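(R)-specific secondary-alkylsulfatase (Pseudomonas sp., PDB 4AXH) hydrolyses (R)-configured secondary alkyl sulfates with strict inversion, giving (S)-alcohols and sulfate, as a zinc-dependent homodimeric enzyme of the metallo-beta-lactamase superfamily. Local coordinates at residues P314-L319 with S421-A426; Y417-T422 with A515-M520; A370-M375 with W411-Y416; A325-A330 with V427-L432. All blocks are in the same frame, centred on the assembly; numbering follows the deposited sequence.

Three of the four contacts use helix 420-431. Interaction 2 lies at its start, interaction 1 follows and interaction 4 lies at its end. Interactions 1 and 4 join the helix to the loop between strand 305-307 and helix 330-344, which carries sulfate-binding residues. Their centres are about 10 Å apart, and Arg328 NH1 is 2.8 Å from Asn318 O. Interaction 2 brings in sulfate-binding Tyr417. Its centre is about 8 Å from that of interaction 1, with Met316 O 2.7 Å from Gly418 N. Interaction 3 sits further back: the side chain of Gln372 is about 13 Å from a zinc ion, against about 7 Å for Tyr417.

Interaction 1 (P314-L319 with S421-A426); sequences PAMHNL and STNLRA
Asn423 turns its CG anti to its own carbonyl carbon (chi1 -75°), which carries the amide from helix 420-431 toward loop 314-319. A similar chi1 in Leu319 (-70°) lays its CG against that amide, and the two side chains cross at about a right angle. The amide then bonds the loop backbone at both ends. Asn423 ND2 donates to His317 O at 3.0 Å, with the N-H...O angle at 163° and the acceptor close to the amide plane. Asn423 OD1 accepts from Leu319 N at 2.8 Å, the donor lying above the carbonyl plane. Two bonds at opposite ends of one amide fix its rotation and satisfy these buried polar atoms. Met316 SD lies 3.4 Å from Asn423 ND2. Leu319 CD1 packs on Asn423 CB at 3.7 Å, and Leu319 CB meets Ala426 CB at 4.1 Å. Within the loop, His317 ND1 accepts from Asn318 N in its ring plane. His317 NE2 makes a weak hydrogen bond to OE2 of Glu291, a zinc ligand. Asn318 and Leu319 belong to the sulfate site. A helix of the dimerisation region thus backs the substrate-binding loop of a metallo-beta-lactamase-type dinuclear zinc site.

Interaction 2 (Y417-T422 with A515-M520); sequences YGALST and ALWRNM
The sulfate-binding site takes Tyr417 from the turn leading into helix 420-431, and helix 515-529 packs against that turn. Leu516 approaches one face of the Tyr417 ring. Its CD2 sits 3.7 Å from the ring centroid and 9° off the normal, a CH-pi contact centred on the ring. The other methyl, Leu516 CD1, is 3.5 Å from Tyr417 CD1. Tyr417 has CG anti to the backbone N (chi1 -159°), which folds the ring back over Leu516 although its CB points away. Next to Leu516, Trp517 reaches the residues at the start of helix 420-431. Ala419, the N-cap residue, puts its CB 3.4 Å from Trp517 NE1. Thr422 OG1 lies at the edge of the indole, near its plane, 3.3 Å from Trp517 CZ2. Ser421 OG comes obliquely to Trp517 CZ2, also at 3.3 Å. The His317 ring meets the Tyr417 ring with planes at about 90°, and Asn318 and Gln232, both sulfate-binding residues, touch the Tyr417 side chain. Asp443 of the second subunit packs on Ser421 and Trp517. The two segments share no hydrogen bond. Across them the Tyr417 side chain is met by apolar packing. Leu516 covers one face of the ring with methyl groups, which probably restricts its tilt without using its hydroxyl.

Interaction 3 (A370-M375 with W411-Y416); sequences ADQRDM and WYLRSY
Tyr412 OH donates to Asp371 OD2 at 2.5 Å, joining the 3-10 segment 411-413 to the long helix 362-388. The hydroxyl meets the anti side of the oxygen, 32° out of the carboxylate plane. Carboxylate and ring planes are only 15° apart. Lys410 forms a salt bridge to the same OD2, while OD1 pairs with Arg588 of the second subunit. Both oxygens of Asp371 thus have partners, and the cations probably keep it ionised. Gln372 adds a weak hydrogen bond from NE2 to Tyr412 O at 3.4 Å. The same NE2 also makes a weak bond to Pro313 O, and it lies at the edge of the Tyr412 ring near its plane. A bend at chi2 (-72°) brings the amide to this position. On the same helix, Arg373 grips Asp374 side-on: NE and NH2 both reach OD1 from one face of the carboxylate. Asp374 OD2 takes a further salt bridge from Arg588 of the second subunit. Leu413 packs against Asp371, Gln372 and Met375. Its CD2 touches Asp371 CB at 3.7 Å, and its CD1 meets Met375 CE at 3.8 Å.

Interaction 4 (A325-A330 with V427-L432); sequences AEVRDA and VYQRYL
Val327 and Arg430 form the centre of this contact, with Val327 CG2 3.6 Å from Arg430 CB. The other methyl, Val327 CG1, packs against Gln429 NE2 at 3.5 Å. Beside them the carboxylate of Asp329 stacks over one face of the Arg430 guanidinium, the planes 14° apart. Asp329 OD2 lies 3.6 Å from Arg430 NH2. This is a long salt bridge, and no N-H points at the oxygen, so it rests on charge alone. A chi1 of -176° swings the Asp329 carboxylate away from its own N and onto the guanidinium. Further out, Asp329 is the N-cap of helix 330-344. Its OD1 accepts weak hydrogen bonds from the backbone N of Lys331 and Ala332, which help to fix the carboxylate. Across the dimer, Gln429 OE1 accepts from Phe434 N of the second subunit, and Arg430 NH2 makes a long, weak ion pair with Glu326 of the second subunit, the reciprocal pair being a regular salt bridge. Arg328, a sulfate-binding residue beside the zinc ligand His181, directs its CB away from the helix and donates from NH1 to Asn318 O. Here the sulfate-binding loop of the metallo-beta-lactamase-type site meets the end of helix 420-431 at the dimer interface.

Interaction 1 (P314-L319 with S421-A426)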
loop_
_atom_site.group_PDB
_atom_site.type_symbol
_atom_site.label_atom_id
_atom_site.label_comp_id
_atom_site.label_asym_id
_atom_site.label_seq_id
_atom_site.Cartn_x
_atom_site.Cartn_y
_atom_site.Cartn_z
ATOM N N PRO A 314 9.409 5.997 -21.963
ATOM C CA PRO A 314 10.380 7.109 -21.912
ATOM C C PRO A 314 9.991 8.292 -21.025
ATOM O O PRO A 314 10.004 9.452 -21.473
ATOM C CB PRO A 314 10.527 7.543 -23.374
ATOM C CG PRO A 314 9.684 6.657 -24.167
ATOM C CD PRO A 314 8.709 5.990 -23.252
ATOM N N ALA A 315 9.663 7.981 -19.754
ATOM C CA ALA A 315 9.300 8.867 -18.645
ATOM C C ALA A 315 9.186 7.993 -17.422
ATOM O O ALA A 315 8.997 6.780 -17.556
ATOM C CB ALA A 315 7.953 9.541 -18.909
ATOM N N MET A 316 9.316 8.577 -16.233
ATOM C CA MET A 316 9.156 7.838 -14.988
ATOM C C MET A 316 7.683 7.487 -14.893
ATOM O O MET A 316 6.846 8.339 -15.196
ATOM C CB MET A 316 9.574 8.699 -13.779
ATOM C CG MET A 316 9.597 7.904 -12.489
ATOM S SD MET A 316 10.067 8.842 -11.035
ATOM C CE MET A 316 11.846 8.496 -10.919
ATOM N N HIS A 317 7.352 6.234 -14.551
ATOM C CA HIS A 317 5.937 5.847 -14.422
ATOM C C HIS A 317 5.499 6.033 -12.964
ATOM O O HIS A 317 6.308 6.458 -12.114
ATOM C CB HIS A 317 5.714 4.403 -14.911
ATOM C CG HIS A 317 4.393 4.129 -15.575
ATOM N ND1 HIS A 317 3.190 4.640 -15.068
ATOM C CD2 HIS A 317 4.118 3.346 -16.648
ATOM C CE1 HIS A 317 2.233 4.163 -15.852
ATOM N NE2 HIS A 317 2.734 3.376 -16.817
ATOM N N ASN A 318 4.228 5.750 -12.662
ATOM C CA ASN A 318 3.734 5.937 -11.299
ATOM C C ASN A 318 3.849 4.697 -10.442
ATOM O O ASN A 318 3.558 3.599 -10.910
ATOM C CB ASN A 318 2.267 6.357 -11.325
ATOM C CG ASN A 318 2.015 7.780 -11.743
ATOM O OD1 ASN A 318 2.452 8.775 -11.089
ATOM N ND2 ASN A 318 1.197 7.909 -12.778
ATOM N N LEU A 319 4.205 4.879 -9.170
ATOM C CA LEU A 319 4.161 3.805 -8.184
ATOM C C LEU A 319 2.795 3.957 -7.473
ATOM O O LEU A 319 2.249 2.989 -6.946
ATOM C CB LEU A 319 5.344 3.855 -7.188
ATOM C CG LEU A 319 6.684 3.508 -7.794
ATOM C CD1 LEU A 319 7.805 3.744 -6.808
ATOM C CD2 LEU A 319 6.700 2.078 -8.364
ATOM N N SER A 421 9.308 12.721 -6.339
ATOM C CA SER A 421 8.827 13.058 -4.992
ATOM C C SER A 421 7.662 12.124 -4.569
ATOM O O SER A 421 7.747 11.473 -3.525
ATOM C CB SER A 421 8.394 14.518 -4.957
ATOM O OG SER A 421 7.398 14.757 -5.940
ATOM N N THR A 422 6.607 12.019 -5.426
ATOM C CA THR A 422 5.417 11.190 -5.212
ATOM C C THR A 422 5.796 9.729 -4.988
ATOM O O THR A 422 5.319 9.126 -4.017
ATOM C CB THR A 422 4.473 11.355 -6.404
ATOM O OG1 THR A 422 4.246 12.745 -6.622
ATOM C CG2 THR A 422 3.167 10.572 -6.255
ATOM N N ASN A 423 6.658 9.173 -5.885
ATOM C CA ASN A 423 7.124 7.795 -5.849
ATOM C C ASN A 423 7.939 7.480 -4.628
ATOM O O ASN A 423 7.772 6.391 -4.089
ATOM C CB ASN A 423 7.859 7.428 -7.126
ATOM C CG ASN A 423 6.932 7.210 -8.305
ATOM O OD1 ASN A 423 5.699 7.023 -8.160
ATOM N ND2 ASN A 423 7.513 7.223 -9.506
ATOM N N LEU A 424 8.802 8.411 -4.174
ATOM C CA LEU A 424 9.574 8.204 -2.929
ATOM C C LEU A 424 8.608 8.144 -1.732
ATOM O O LEU A 424 8.714 7.246 -0.897
ATOM C CB LEU A 424 10.640 9.299 -2.700
ATOM C CG LEU A 424 11.809 9.351 -3.681
ATOM C CD1 LEU A 424 12.510 10.641 -3.562
ATOM C CD2 LEU A 424 12.793 8.193 -3.487
ATOM N N ARG A 425 7.617 9.053 -1.711
ATOM C CA ARG A 425 6.569 9.102 -0.689
ATOM C C ARG A 425 5.779 7.796 -0.746
ATOM O O ARG A 425 5.569 7.195 0.294
ATOM C CB ARG A 425 5.689 10.377 -0.855
ATOM C CG ARG A 425 6.467 11.663 -0.490
ATOM C CD ARG A 425 5.670 12.951 -0.380
ATOM N NE ARG A 425 5.591 13.653 -1.650
ATOM C CZ ARG A 425 6.009 14.891 -1.872
ATOM N NH1 ARG A 425 6.496 15.624 -0.883
ATOM N NH2 ARG A 425 5.913 15.418 -3.076
ATOM N N ALA A 426 5.475 7.295 -1.967
ATOM C CA ALA A 426 4.770 6.036 -2.225
ATOM C C ALA A 426 5.468 4.820 -1.626
ATOM O O ALA A 426 4.783 3.949 -1.070
ATOM C CB ALA A 426 4.527 5.832 -3.738
#

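Interaction 2 (Y417-T422 with A515-M520)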
loop_
_atom_site.group_PDB
_atom_site.type_symbol
_atom_site.label_atom_id
_atom_site.label_comp_id
_atom_site.label_asym_id
_atom_site.label_seq_id
_atom_site.Cartn_x
_atom_site.Cartn_y
_atom_site.Cartn_z
ATOM N N TYR A 417 5.419 11.714 -16.074
ATOM C CA TYR A 417 4.178 11.012 -15.763
ATOM C C TYR A 417 4.190 10.744 -14.298
ATOM O O TYR A 417 3.464 11.398 -13.552
ATOM C CB TYR A 417 4.090 9.702 -16.567
ATOM C CG TYR A 417 2.682 9.175 -16.696
ATOM C CD1 TYR A 417 1.767 9.783 -17.543
ATOM C CD2 TYR A 417 2.279 8.026 -16.013
ATOM C CE1 TYR A 417 0.468 9.298 -17.675
ATOM C CE2 TYR A 417 0.988 7.530 -16.140
ATOM C CZ TYR A 417 0.075 8.180 -16.959
ATOM O OH TYR A 417 -1.219 7.717 -17.089
ATOM N N GLY A 418 5.072 9.852 -13.873
ATOM C CA GLY A 418 5.312 9.600 -12.458
ATOM C C GLY A 418 6.139 10.744 -11.896
ATOM O O GLY A 418 6.790 11.490 -12.644
ATOM N N ALA A 419 6.121 10.924 -10.588
ATOM C CA ALA A 419 6.947 11.965 -10.023
ATOM C C ALA A 419 7.914 11.346 -9.016
ATOM O O ALA A 419 7.542 10.401 -8.309
ATOM C CB ALA A 419 6.091 13.019 -9.390
ATOM N N LEU A 420 9.178 11.823 -9.007
ATOM C CA LEU A 420 10.208 11.303 -8.107
ATOM C C LEU A 420 9.818 11.532 -6.651
ATOM O O LEU A 420 9.898 10.604 -5.842
ATOM C CB LEU A 420 11.605 11.868 -8.460
ATOM C CG LEU A 420 12.734 11.800 -7.404
ATOM C CD1 LEU A 420 13.267 10.409 -7.223
ATOM C CD2 LEU A 420 13.850 12.733 -7.784
ATOM N N SER A 421 9.308 12.721 -6.339
ATOM C CA SER A 421 8.827 13.058 -4.992
ATOM C C SER A 421 7.662 12.124 -4.569
ATOM O O SER A 421 7.747 11.473 -3.525
ATOM C CB SER A 421 8.394 14.518 -4.957
ATOM O OG SER A 421 7.398 14.757 -5.940
ATOM N N THR A 422 6.607 12.019 -5.426
ATOM C CA THR A 422 5.417 11.190 -5.212
ATOM C C THR A 422 5.796 9.729 -4.988
ATOM O O THR A 422 5.319 9.126 -4.017
ATOM C CB THR A 422 4.473 11.355 -6.404
ATOM O OG1 THR A 422 4.246 12.745 -6.622
ATOM C CG2 THR A 422 3.167 10.572 -6.255
ATOM N N ALA A 515 3.796 16.398 -16.351
ATOM C CA ALA A 515 2.588 16.613 -17.136
ATOM C C ALA A 515 1.336 16.394 -16.327
ATOM O O ALA A 515 0.381 17.141 -16.495
ATOM C CB ALA A 515 2.585 15.715 -18.342
ATOM N N LEU A 516 1.334 15.395 -15.437
ATOM C CA LEU A 516 0.197 15.076 -14.578
ATOM C C LEU A 516 0.058 16.175 -13.535
ATOM O O LEU A 516 -1.046 16.636 -13.291
ATOM C CB LEU A 516 0.397 13.682 -13.948
ATOM C CG LEU A 516 -0.117 12.452 -14.755
ATOM C CD1 LEU A 516 0.056 12.590 -16.246
ATOM C CD2 LEU A 516 0.530 11.180 -14.320
ATOM N N TRP A 517 1.183 16.681 -12.988
ATOM C CA TRP A 517 1.166 17.777 -12.010
ATOM C C TRP A 517 0.642 19.024 -12.683
ATOM O O TRP A 517 -0.119 19.759 -12.068
ATOM C CB TRP A 517 2.557 18.013 -11.428
ATOM C CG TRP A 517 2.989 17.014 -10.373
ATOM C CD1 TRP A 517 2.805 15.658 -10.391
ATOM C CD2 TRP A 517 3.814 17.292 -9.217
ATOM N NE1 TRP A 517 3.364 15.090 -9.265
ATOM C CE2 TRP A 517 4.006 16.067 -8.538
ATOM C CE3 TRP A 517 4.347 18.471 -8.658
ATOM C CZ2 TRP A 517 4.681 15.994 -7.309
ATOM C CZ3 TRP A 517 5.035 18.389 -7.471
ATOM C CH2 TRP A 517 5.190 17.163 -6.801
ATOM N N ARG A 518 1.002 19.244 -13.957
ATOM C CA ARG A 518 0.511 20.391 -14.725
ATOM C C ARG A 518 -1.003 20.287 -14.956
ATOM O O ARG A 518 -1.701 21.289 -14.777
ATOM C CB ARG A 518 1.283 20.623 -16.044
ATOM C CG ARG A 518 0.875 21.947 -16.679
ATOM C CD ARG A 518 1.283 22.093 -18.123
ATOM N NE ARG A 518 0.758 23.325 -18.716
ATOM C CZ ARG A 518 1.420 24.480 -18.747
ATOM N NH1 ARG A 518 2.608 24.591 -18.162
ATOM N NH2 ARG A 518 0.893 25.537 -19.347
ATOM N N ASN A 519 -1.513 19.085 -15.325
ATOM C CA ASN A 519 -2.946 18.847 -15.510
ATOM C C ASN A 519 -3.707 19.065 -14.187
ATOM O O ASN A 519 -4.781 19.651 -14.204
ATOM C CB ASN A 519 -3.198 17.445 -16.033
ATOM C CG ASN A 519 -2.766 17.167 -17.463
ATOM O OD1 ASN A 519 -2.757 18.047 -18.324
ATOM N ND2 ASN A 519 -2.469 15.902 -17.776
ATOM N N MET A 520 -3.139 18.634 -13.052
ATOM C CA MET A 520 -3.754 18.761 -11.718
ATOM C C MET A 520 -3.859 20.216 -11.252
ATOM O O MET A 520 -4.967 20.679 -10.990
ATOM C CB MET A 520 -3.063 17.891 -10.657
ATOM C CG MET A 520 -3.113 16.399 -10.933
ATOM S SD MET A 520 -2.346 15.415 -9.589
ATOM C CE MET A 520 -0.843 15.070 -10.282
#

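Interaction 3 (A370-M375 with W411-Y416)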
loop_
_atom_site.group_PDB
_atom_site.type_symbol
_atom_site.label_atom_id
_atom_site.label_comp_id
_atom_site.label_asym_id
_atom_site.label_seq_id
_atom_site.Cartn_x
_atom_site.Cartn_y
_atom_site.Cartn_z
ATOM N N ALA A 370 18.872 -0.911 -18.763
ATOM C CA ALA A 370 19.628 -0.843 -17.533
ATOM C C ALA A 370 19.323 0.422 -16.758
ATOM O O ALA A 370 19.234 0.359 -15.538
ATOM C CB ALA A 370 21.096 -0.941 -17.836
ATOM N N ASP A 371 19.109 1.569 -17.446
ATOM C CA ASP A 371 18.754 2.858 -16.810
ATOM C C ASP A 371 17.371 2.740 -16.149
ATOM O O ASP A 371 17.220 3.145 -14.997
ATOM C CB ASP A 371 18.769 4.011 -17.834
ATOM C CG ASP A 371 20.136 4.481 -18.330
ATOM O OD1 ASP A 371 21.155 3.982 -17.836
ATOM O OD2 ASP A 371 20.179 5.364 -19.200
ATOM N N GLN A 372 16.391 2.132 -16.878
ATOM C CA GLN A 372 15.013 1.891 -16.430
ATOM C C GLN A 372 15.036 1.036 -15.174
ATOM O O GLN A 372 14.541 1.477 -14.142
ATOM C CB GLN A 372 14.175 1.230 -17.544
ATOM C CG GLN A 372 13.836 2.135 -18.751
ATOM C CD GLN A 372 12.815 3.231 -18.497
ATOM O OE1 GLN A 372 11.942 3.127 -17.633
ATOM N NE2 GLN A 372 12.884 4.298 -19.282
ATOM N N ARG A 373 15.696 -0.133 -15.240
ATOM C CA ARG A 373 15.899 -1.055 -14.121
ATOM C C ARG A 373 16.456 -0.300 -12.930
ATOM O O ARG A 373 15.815 -0.272 -11.898
ATOM C CB ARG A 373 16.867 -2.199 -14.519
ATOM C CG ARG A 373 17.358 -3.007 -13.316
ATOM C CD ARG A 373 18.695 -3.654 -13.551
ATOM N NE ARG A 373 19.795 -2.694 -13.569
ATOM C CZ ARG A 373 20.919 -2.867 -14.252
ATOM N NH1 ARG A 373 21.105 -3.960 -14.965
ATOM N NH2 ARG A 373 21.863 -1.938 -14.231
ATOM N N ASP A 374 17.599 0.366 -13.101
ATOM C CA ASP A 374 18.254 1.176 -12.080
ATOM C C ASP A 374 17.343 2.250 -11.472
ATOM O O ASP A 374 17.459 2.485 -10.278
ATOM C CB ASP A 374 19.529 1.838 -12.640
ATOM C CG ASP A 374 20.713 0.927 -12.891
ATOM O OD1 ASP A 374 20.671 -0.248 -12.449
ATOM O OD2 ASP A 374 21.693 1.393 -13.515
ATOM N N MET A 375 16.462 2.902 -12.280
ATOM C CA MET A 375 15.540 3.958 -11.809
ATOM C C MET A 375 14.545 3.425 -10.791
ATOM O O MET A 375 14.336 4.060 -9.756
ATOM C CB MET A 375 14.853 4.655 -12.974
ATOM C CG MET A 375 13.781 5.622 -12.570
ATOM S SD MET A 375 12.873 6.416 -13.921
ATOM C CE MET A 375 12.401 5.065 -14.930
ATOM N N TRP A 411 16.713 11.854 -20.924
ATOM C CA TRP A 411 15.403 12.436 -21.226
ATOM C C TRP A 411 14.271 11.450 -20.863
ATOM O O TRP A 411 13.231 11.838 -20.352
ATOM C CB TRP A 411 15.299 12.794 -22.735
ATOM C CG TRP A 411 15.901 14.101 -23.179
ATOM C CD1 TRP A 411 16.857 14.283 -24.147
ATOM C CD2 TRP A 411 15.518 15.414 -22.741
ATOM N NE1 TRP A 411 17.110 15.628 -24.313
ATOM C CE2 TRP A 411 16.332 16.340 -23.433
ATOM C CE3 TRP A 411 14.596 15.896 -21.789
ATOM C CZ2 TRP A 411 16.227 17.710 -23.236
ATOM C CZ3 TRP A 411 14.506 17.257 -21.582
ATOM C CH2 TRP A 411 15.316 18.150 -22.304
ATOM N N TYR A 412 14.486 10.174 -21.136
ATOM C CA TYR A 412 13.536 9.100 -20.929
ATOM C C TYR A 412 13.346 8.638 -19.471
ATOM O O TYR A 412 12.585 7.695 -19.208
ATOM C CB TYR A 412 13.914 7.931 -21.849
ATOM C CG TYR A 412 15.324 7.386 -21.694
ATOM C CD1 TYR A 412 15.613 6.402 -20.758
ATOM C CD2 TYR A 412 16.336 7.784 -22.542
ATOM C CE1 TYR A 412 16.884 5.857 -20.653
ATOM C CE2 TYR A 412 17.609 7.239 -22.456
ATOM C CZ TYR A 412 17.877 6.273 -21.515
ATOM O OH TYR A 412 19.148 5.768 -21.443
ATOM N N LEU A 413 14.029 9.292 -18.523
ATOM C CA LEU A 413 13.968 8.992 -17.088
ATOM C C LEU A 413 13.392 10.149 -16.294
ATOM O O LEU A 413 13.222 10.015 -15.084
ATOM C CB LEU A 413 15.386 8.659 -16.600
ATOM C CG LEU A 413 15.793 7.195 -16.393
ATOM C CD1 LEU A 413 15.079 6.204 -17.344
ATOM C CD2 LEU A 413 17.236 7.075 -16.490
ATOM N N ARG A 414 13.054 11.274 -16.963
ATOM C CA ARG A 414 12.472 12.471 -16.342
ATOM C C ARG A 414 11.080 12.209 -15.767
ATOM O O ARG A 414 10.337 11.311 -16.217
ATOM C CB ARG A 414 12.410 13.663 -17.335
ATOM C CG ARG A 414 13.702 14.032 -18.113
ATOM C CD ARG A 414 14.856 14.444 -17.229
ATOM N NE ARG A 414 14.466 15.563 -16.377
ATOM C CZ ARG A 414 15.142 15.984 -15.323
ATOM N NH1 ARG A 414 16.253 15.359 -14.941
ATOM N NH2 ARG A 414 14.702 17.019 -14.621
ATOM N N SER A 415 10.702 13.053 -14.793
ATOM C CA SER A 415 9.419 13.000 -14.086
ATOM C C SER A 415 8.241 13.624 -14.870
ATOM O O SER A 415 7.651 14.597 -14.428
ATOM C CB SER A 415 9.576 13.621 -12.711
ATOM O OG SER A 415 10.543 12.870 -12.000
ATOM N N TYR A 416 7.902 13.054 -16.020
ATOM C CA TYR A 416 6.820 13.567 -16.868
ATOM C C TYR A 416 5.465 12.957 -16.563
ATOM O O TYR A 416 4.462 13.589 -16.844
ATOM C CB TYR A 416 7.128 13.307 -18.343
ATOM C CG TYR A 416 8.383 13.962 -18.893
ATOM C CD1 TYR A 416 8.572 15.335 -18.803
ATOM C CD2 TYR A 416 9.318 13.223 -19.612
ATOM C CE1 TYR A 416 9.702 15.950 -19.351
ATOM C CE2 TYR A 416 10.435 13.833 -20.194
ATOM C CZ TYR A 416 10.619 15.200 -20.065
ATOM O OH TYR A 416 11.716 15.809 -20.632
#

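Interaction 4 (A325-A330 with V427-L432)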
loop_
_atom_site.group_PDB
_atom_site.type_symbol
_atom_site.label_atom_id
_atom_site.label_comp_id
_atom_site.label_asym_id
_atom_site.label_seq_id
_atom_site.Cartn_x
_atom_site.Cartn_y
_atom_site.Cartn_z
ATOM N N ALA A 325 -5.080 4.659 -6.396
ATOM C CA ALA A 325 -4.887 3.209 -6.634
ATOM C C ALA A 325 -4.067 2.564 -5.520
ATOM O O ALA A 325 -3.540 3.255 -4.641
ATOM C CB ALA A 325 -4.186 2.980 -7.965
ATOM N N GLU A 326 -3.923 1.238 -5.581
ATOM C CA GLU A 326 -3.051 0.513 -4.653
ATOM C C GLU A 326 -1.596 0.741 -5.161
ATOM O O GLU A 326 -1.362 0.734 -6.379
ATOM C CB GLU A 326 -3.346 -1.003 -4.670
ATOM C CG GLU A 326 -4.725 -1.403 -4.183
ATOM C CD GLU A 326 -5.062 -2.881 -4.247
ATOM O OE1 GLU A 326 -4.134 -3.711 -4.388
ATOM O OE2 GLU A 326 -6.266 -3.211 -4.145
ATOM N N VAL A 327 -0.637 0.956 -4.230
ATOM C CA VAL A 327 0.786 1.125 -4.545
ATOM C C VAL A 327 1.330 -0.055 -5.324
ATOM O O VAL A 327 0.909 -1.186 -5.097
ATOM C CB VAL A 327 1.688 1.380 -3.320
ATOM C CG1 VAL A 327 2.022 2.845 -3.161
ATOM C CG2 VAL A 327 1.111 0.799 -2.041
ATOM N N ARG A 328 2.294 0.212 -6.205
ATOM C CA ARG A 328 2.984 -0.788 -7.013
ATOM C C ARG A 328 4.323 -1.148 -6.364
ATOM O O ARG A 328 4.799 -0.424 -5.483
ATOM C CB ARG A 328 3.179 -0.271 -8.447
ATOM C CG ARG A 328 1.896 -0.227 -9.184
ATOM C CD ARG A 328 1.937 0.827 -10.220
ATOM N NE ARG A 328 0.795 0.713 -11.146
ATOM C CZ ARG A 328 0.480 1.636 -12.057
ATOM N NH1 ARG A 328 1.222 2.746 -12.180
ATOM N NH2 ARG A 328 -0.589 1.468 -12.842
ATOM N N ASP A 329 4.891 -2.297 -6.752
ATOM C CA ASP A 329 6.169 -2.772 -6.219
ATOM C C ASP A 329 7.303 -2.462 -7.218
ATOM O O ASP A 329 7.498 -3.191 -8.228
ATOM C CB ASP A 329 6.102 -4.283 -5.894
ATOM C CG ASP A 329 7.342 -4.868 -5.243
ATOM O OD1 ASP A 329 8.276 -4.079 -4.909
ATOM O OD2 ASP A 329 7.375 -6.108 -5.040
ATOM N N ALA A 330 8.087 -1.401 -6.875
ATOM C CA ALA A 330 9.266 -0.951 -7.638
ATOM C C ALA A 330 10.330 -2.037 -7.694
ATOM O O ALA A 330 10.969 -2.187 -8.742
ATOM C CB ALA A 330 9.840 0.335 -7.047
ATOM N N VAL A 427 6.821 4.731 -1.777
ATOM C CA VAL A 427 7.648 3.606 -1.233
ATOM C C VAL A 427 7.520 3.627 0.328
ATOM O O VAL A 427 7.376 2.570 0.933
ATOM C CB VAL A 427 9.137 3.566 -1.740
ATOM C CG1 VAL A 427 9.905 2.355 -1.193
ATOM C CG2 VAL A 427 9.204 3.560 -3.267
ATOM N N TYR A 428 7.497 4.838 0.937
ATOM C CA TYR A 428 7.282 5.043 2.362
ATOM C C TYR A 428 5.897 4.518 2.732
ATOM O O TYR A 428 5.822 3.730 3.663
ATOM C CB TYR A 428 7.429 6.516 2.747
ATOM C CG TYR A 428 7.417 6.763 4.239
ATOM C CD1 TYR A 428 6.214 6.873 4.944
ATOM C CD2 TYR A 428 8.605 6.904 4.952
ATOM C CE1 TYR A 428 6.201 7.119 6.318
ATOM C CE2 TYR A 428 8.602 7.145 6.327
ATOM C CZ TYR A 428 7.401 7.259 7.002
ATOM O OH TYR A 428 7.426 7.501 8.353
ATOM N N GLN A 429 4.825 4.926 2.005
ATOM C CA GLN A 429 3.441 4.450 2.191
ATOM C C GLN A 429 3.374 2.910 2.087
ATOM O O GLN A 429 2.825 2.255 2.983
ATOM C CB GLN A 429 2.488 5.098 1.144
ATOM C CG GLN A 429 1.098 4.426 1.043
ATOM C CD GLN A 429 0.278 4.842 -0.167
ATOM O OE1 GLN A 429 0.170 6.032 -0.498
ATOM N NE2 GLN A 429 -0.377 3.877 -0.808
ATOM N N ARG A 430 3.936 2.344 0.992
ATOM C CA ARG A 430 3.950 0.898 0.770
ATOM C C ARG A 430 4.591 0.084 1.924
ATOM O O ARG A 430 4.002 -0.897 2.347
ATOM C CB ARG A 430 4.468 0.525 -0.643
ATOM C CG ARG A 430 5.381 -0.694 -0.713
ATOM C CD ARG A 430 5.101 -1.672 -1.841
ATOM N NE ARG A 430 5.994 -2.818 -1.663
ATOM C CZ ARG A 430 5.688 -4.086 -1.917
ATOM N NH1 ARG A 430 4.491 -4.405 -2.387
ATOM N NH2 ARG A 430 6.574 -5.049 -1.682
ATOM N N TYR A 431 5.747 0.509 2.451
ATOM C CA TYR A 431 6.451 -0.231 3.505
ATOM C C TYR A 431 6.074 0.197 4.912
ATOM O O TYR A 431 6.196 -0.608 5.831
ATOM C CB TYR A 431 7.994 -0.145 3.336
ATOM C CG TYR A 431 8.556 -0.946 2.189
ATOM C CD1 TYR A 431 8.759 -2.316 2.301
ATOM C CD2 TYR A 431 8.899 -0.331 0.986
ATOM C CE1 TYR A 431 9.263 -3.065 1.232
ATOM C CE2 TYR A 431 9.442 -1.063 -0.075
ATOM C CZ TYR A 431 9.630 -2.433 0.049
ATOM O OH TYR A 431 10.118 -3.163 -1.034
ATOM N N LEU A 432 5.702 1.463 5.106
ATOM C CA LEU A 432 5.368 1.948 6.454
ATOM C C LEU A 432 3.926 2.507 6.598
ATOM O O LEU A 432 3.251 2.224 7.598
ATOM C CB LEU A 432 6.429 2.916 7.010
ATOM C CG LEU A 432 7.886 2.379 7.078
ATOM C CD1 LEU A 432 8.866 3.462 7.531
ATOM C CD2 LEU A 432 8.025 1.151 7.970
#